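Lmaj004091aaa (Leishmania major, PDB 1XTP) probably uses S-adenosyl-L-methionine to methylate the N-terminal alpha-amino group of proteins that begin with an X-Pro-Lys sequence. Local coordinates at residues Ile219-Leu224 with Lys249-Lys254. Residues are numbered along the deposited sequence; the frame is centred on the assembly and turned at random.
Sequences IHYKRL and KMYALK
Y221 and K222 of helix 218-228 meet K249 and Y251 of strand 248-253, where a helix packs on the seven-stranded sheet of the Rossmann-like methyltransferase fold. The axes of segments 219-224 and 249-253 run at 18° to one another and come no closer than 11.9 Å, and the gap is bridged by long side chains. Y251 brings its hydroxyl end to Y221 at a slant: OH lies 3.5 Å from CD2 of Y221, and the two side chains cross at about a right angle. With chi1 of Y221 at -68°, its CG sits beside the backbone N, and the ring's turn about CB-CG, chi2 -54°, makes CD2 its nearest atom to that hydroxyl. Alongside, K222 stretches out until its CE lies 4.4 Å from CE2 of Y251, at the ring edge and near the ring plane. Its NZ ends 3.7 Å from NZ of K249, an approach accounted for by two shared carboxylates: D218 and E235 each form salt bridges to both lysines, and D218 also takes a hydrogen bond from Y251 OH. Y221 OH is hydrogen-bonded to the backbone O of N198. Strand 248-253 lies antiparallel between strands 191-198 and 232-237, and helix 173-186 packs beside the contact, touching both L224 and L253.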
ATOM      1  N   ILE A 219       1.079   3.592  14.824  1.00 25.30           N
ATOM      2  CA  ILE A 219       2.381   3.856  15.454  1.00 30.29           C
ATOM      3  C   ILE A 219       3.498   3.122  14.706  1.00 29.53           C
ATOM      4  O   ILE A 219       4.582   3.660  14.507  1.00 26.17           O
ATOM      5  CB  ILE A 219       2.332   3.480  16.961  1.00 31.49           C
ATOM      6  CG1 ILE A 219       1.643   4.615  17.707  1.00 36.84           C
ATOM      7  CG2 ILE A 219       3.729   3.254  17.566  1.00 34.18           C
ATOM      8  CD1 ILE A 219       1.518   4.397  19.183  1.00 40.25           C
ATOM      9  N   HIS A 220       3.194   1.910  14.254  1.00 28.76           N
ATOM     10  CA  HIS A 220       4.129   1.111  13.447  1.00 28.59           C
ATOM     11  C   HIS A 220       4.402   1.818  12.106  1.00 26.81           C
ATOM     12  O   HIS A 220       5.558   2.021  11.746  1.00 27.27           O
ATOM     13  CB  HIS A 220       3.549  -0.293  13.262  1.00 26.15           C
ATOM     14  CG  HIS A 220       4.511  -1.308  12.734  1.00 26.98           C
ATOM     15  ND1 HIS A 220       4.270  -2.662  12.833  1.00 23.98           N
ATOM     16  CD2 HIS A 220       5.691  -1.180  12.076  1.00 29.89           C
ATOM     17  CE1 HIS A 220       5.269  -3.323  12.271  1.00 27.73           C
ATOM     18  NE2 HIS A 220       6.147  -2.446  11.809  1.00 27.63           N
ATOM     19  N   TYR A 221       3.357   2.228  11.390  1.00 27.45           N
ATOM     20  CA  TYR A 221       3.528   3.017  10.137  1.00 27.78           C
ATOM     21  C   TYR A 221       4.412   4.268  10.318  1.00 25.83           C
ATOM     22  O   TYR A 221       5.276   4.576   9.495  1.00 25.65           O
ATOM     23  CB  TYR A 221       2.162   3.456   9.553  1.00 24.01           C
ATOM     24  CG  TYR A 221       1.335   2.311   9.033  1.00 26.10           C
ATOM     25  CD1 TYR A 221       1.867   1.414   8.095  1.00 22.20           C
ATOM     26  CD2 TYR A 221       0.040   2.086   9.494  1.00 23.33           C
ATOM     27  CE1 TYR A 221       1.122   0.346   7.628  1.00 24.72           C
ATOM     28  CE2 TYR A 221      -0.718   1.008   9.030  1.00 25.25           C
ATOM     29  CZ  TYR A 221      -0.168   0.133   8.096  1.00 28.25           C
ATOM     30  OH  TYR A 221      -0.895  -0.942   7.606  1.00 26.77           O
ATOM     31  N   LYS A 222       4.167   4.975  11.407  1.00 26.85           N
ATOM     32  CA  LYS A 222       4.832   6.248  11.683  1.00 28.19           C
ATOM     33  C   LYS A 222       6.295   6.056  12.051  1.00 27.82           C
ATOM     34  O   LYS A 222       7.152   6.893  11.712  1.00 27.94           O
ATOM     35  CB  LYS A 222       4.059   7.000  12.773  1.00 29.19           C
ATOM     36  CG  LYS A 222       2.811   7.655  12.204  1.00 27.80           C
ATOM     37  CD  LYS A 222       1.813   8.025  13.249  1.00 30.38           C
ATOM     38  CE  LYS A 222       0.804   9.022  12.669  1.00 26.53           C
ATOM     39  NZ  LYS A 222      -0.335   9.307  13.573  1.00 28.06           N
ATOM     40  N   ARG A 223       6.578   4.950  12.740  1.00 25.74           N
ATOM     41  CA  ARG A 223       7.952   4.528  12.966  1.00 27.07           C
ATOM     42  C   ARG A 223       8.635   4.369  11.613  1.00 26.45           C
ATOM     43  O   ARG A 223       9.728   4.898  11.393  1.00 24.48           O
ATOM     44  CB  ARG A 223       7.989   3.222  13.754  1.00 27.19           C
ATOM     45  CG  ARG A 223       9.361   2.850  14.287  1.00 34.24           C
ATOM     46  CD  ARG A 223       9.309   1.661  15.268  1.00 34.91           C
ATOM     47  NE  ARG A 223       8.684   2.019  16.550  1.00 35.41           N
ATOM     48  CZ  ARG A 223       8.665   1.245  17.632  1.00 27.36           C
ATOM     49  NH1 ARG A 223       9.225   0.047  17.614  1.00 28.31           N
ATOM     50  NH2 ARG A 223       8.077   1.684  18.733  1.00 32.32           N
ATOM     51  N   LEU A 224       7.957   3.688  10.684  1.00 27.47           N
ATOM     52  CA  LEU A 224       8.517   3.454   9.352  1.00 26.47           C
ATOM     53  C   LEU A 224       8.620   4.769   8.563  1.00 26.42           C
ATOM     54  O   LEU A 224       9.611   4.985   7.888  1.00 27.03           O
ATOM     55  CB  LEU A 224       7.715   2.387   8.579  1.00 29.14           C
ATOM     56  CG  LEU A 224       7.563   1.022   9.257  1.00 27.73           C
ATOM     57  CD1 LEU A 224       6.525   0.144   8.572  1.00 27.23           C
ATOM     58  CD2 LEU A 224       8.910   0.310   9.312  1.00 27.11           C
ATOM     59  N   LYS A 249      -7.092   3.711   7.046  1.00 26.91           N
ATOM     60  CA  LYS A 249      -6.518   5.045   7.194  1.00 29.14           C
ATOM     61  C   LYS A 249      -5.791   5.547   5.927  1.00 27.28           C
ATOM     62  O   LYS A 249      -5.059   4.822   5.254  1.00 27.92           O
ATOM     63  CB  LYS A 249      -5.565   5.101   8.402  1.00 28.93           C
ATOM     64  CG  LYS A 249      -5.537   6.468   9.065  1.00 30.54           C
ATOM     65  CD  LYS A 249      -4.701   6.528  10.341  1.00 31.63           C
ATOM     66  CE  LYS A 249      -4.494   7.973  10.807  1.00 30.37           C
ATOM     67  NZ  LYS A 249      -3.288   8.141  11.684  1.00 32.12           N
HETATM   68  N   MSE A 250      -6.003   6.810   5.628  1.00 26.02           N
HETATM   69  CA  MSE A 250      -5.284   7.499   4.567  1.00 28.17           C
HETATM   70  C   MSE A 250      -4.245   8.438   5.155  1.00 27.07           C
HETATM   71  O   MSE A 250      -4.517   9.138   6.123  1.00 24.55           O
HETATM   72  CB  MSE A 250      -6.269   8.322   3.756  1.00 28.41           C
HETATM   73  CG  MSE A 250      -7.217   7.487   2.949  1.00 32.16           C
HETATM   74 SE   MSE A 250      -8.716   8.525   2.290  0.85 34.33          SE
HETATM   75  CE  MSE A 250      -9.861   8.427   3.896  1.00 37.99           C
ATOM     76  N   TYR A 251      -3.065   8.450   4.540  1.00 27.25           N
ATOM     77  CA  TYR A 251      -2.002   9.378   4.847  1.00 26.69           C
ATOM     78  C   TYR A 251      -1.544  10.090   3.579  1.00 26.61           C
ATOM     79  O   TYR A 251      -1.335   9.449   2.550  1.00 28.34           O
ATOM     80  CB  TYR A 251      -0.781   8.644   5.390  1.00 29.81           C
ATOM     81  CG  TYR A 251      -1.007   7.764   6.590  1.00 30.14           C
ATOM     82  CD1 TYR A 251      -1.323   6.418   6.428  1.00 33.45           C
ATOM     83  CD2 TYR A 251      -0.841   8.253   7.887  1.00 32.17           C
ATOM     84  CE1 TYR A 251      -1.508   5.592   7.512  1.00 32.18           C
ATOM     85  CE2 TYR A 251      -1.013   7.419   8.996  1.00 29.20           C
ATOM     86  CZ  TYR A 251      -1.343   6.093   8.790  1.00 31.95           C
ATOM     87  OH  TYR A 251      -1.529   5.249   9.849  1.00 36.18           O
ATOM     88  N   ALA A 252      -1.382  11.406   3.659  1.00 26.89           N
ATOM     89  CA  ALA A 252      -0.707  12.171   2.604  1.00 25.38           C
ATOM     90  C   ALA A 252       0.696  12.483   3.092  1.00 26.12           C
ATOM     91  O   ALA A 252       0.847  13.132   4.118  1.00 28.81           O
ATOM     92  CB  ALA A 252      -1.428  13.427   2.314  1.00 21.07           C
ATOM     93  N   LEU A 253       1.704  12.017   2.356  1.00 26.61           N
ATOM     94  CA  LEU A 253       3.097  12.083   2.802  1.00 27.73           C
ATOM     95  C   LEU A 253       3.942  12.864   1.788  1.00 27.91           C
ATOM     96  O   LEU A 253       3.707  12.786   0.585  1.00 27.09           O
ATOM     97  CB  LEU A 253       3.678  10.664   2.985  1.00 26.82           C
ATOM     98  CG  LEU A 253       2.843   9.638   3.782  1.00 29.67           C
ATOM     99  CD1 LEU A 253       3.265   8.216   3.482  1.00 30.99           C
ATOM    100  CD2 LEU A 253       2.944   9.908   5.271  1.00 28.89           C
ATOM    101  N   LYS A 254       4.923  13.607   2.294  1.00 29.13           N
ATOM    102  CA  LYS A 254       5.872  14.352   1.467  1.00 32.56           C
ATOM    103  C   LYS A 254       7.302  14.116   1.936  1.00 35.09           C
ATOM    104  O   LYS A 254       7.520  13.723   3.076  1.00 34.12           O
ATOM    105  CB  LYS A 254       5.572  15.842   1.525  1.00 32.66           C
ATOM    106  CG  LYS A 254       4.498  16.268   0.566  1.00 34.55           C
ATOM    107  CD  LYS A 254       4.384  17.783   0.481  1.00 34.52           C
ATOM    108  CE  LYS A 254       3.613  18.201  -0.756  1.00 37.91           C
ATOM    109  NZ  LYS A 254       4.469  18.407  -1.959  1.00 31.06           N
ATOM    110  OXT LYS A 254       8.271  14.325   1.194  1.00 38.39           O
TER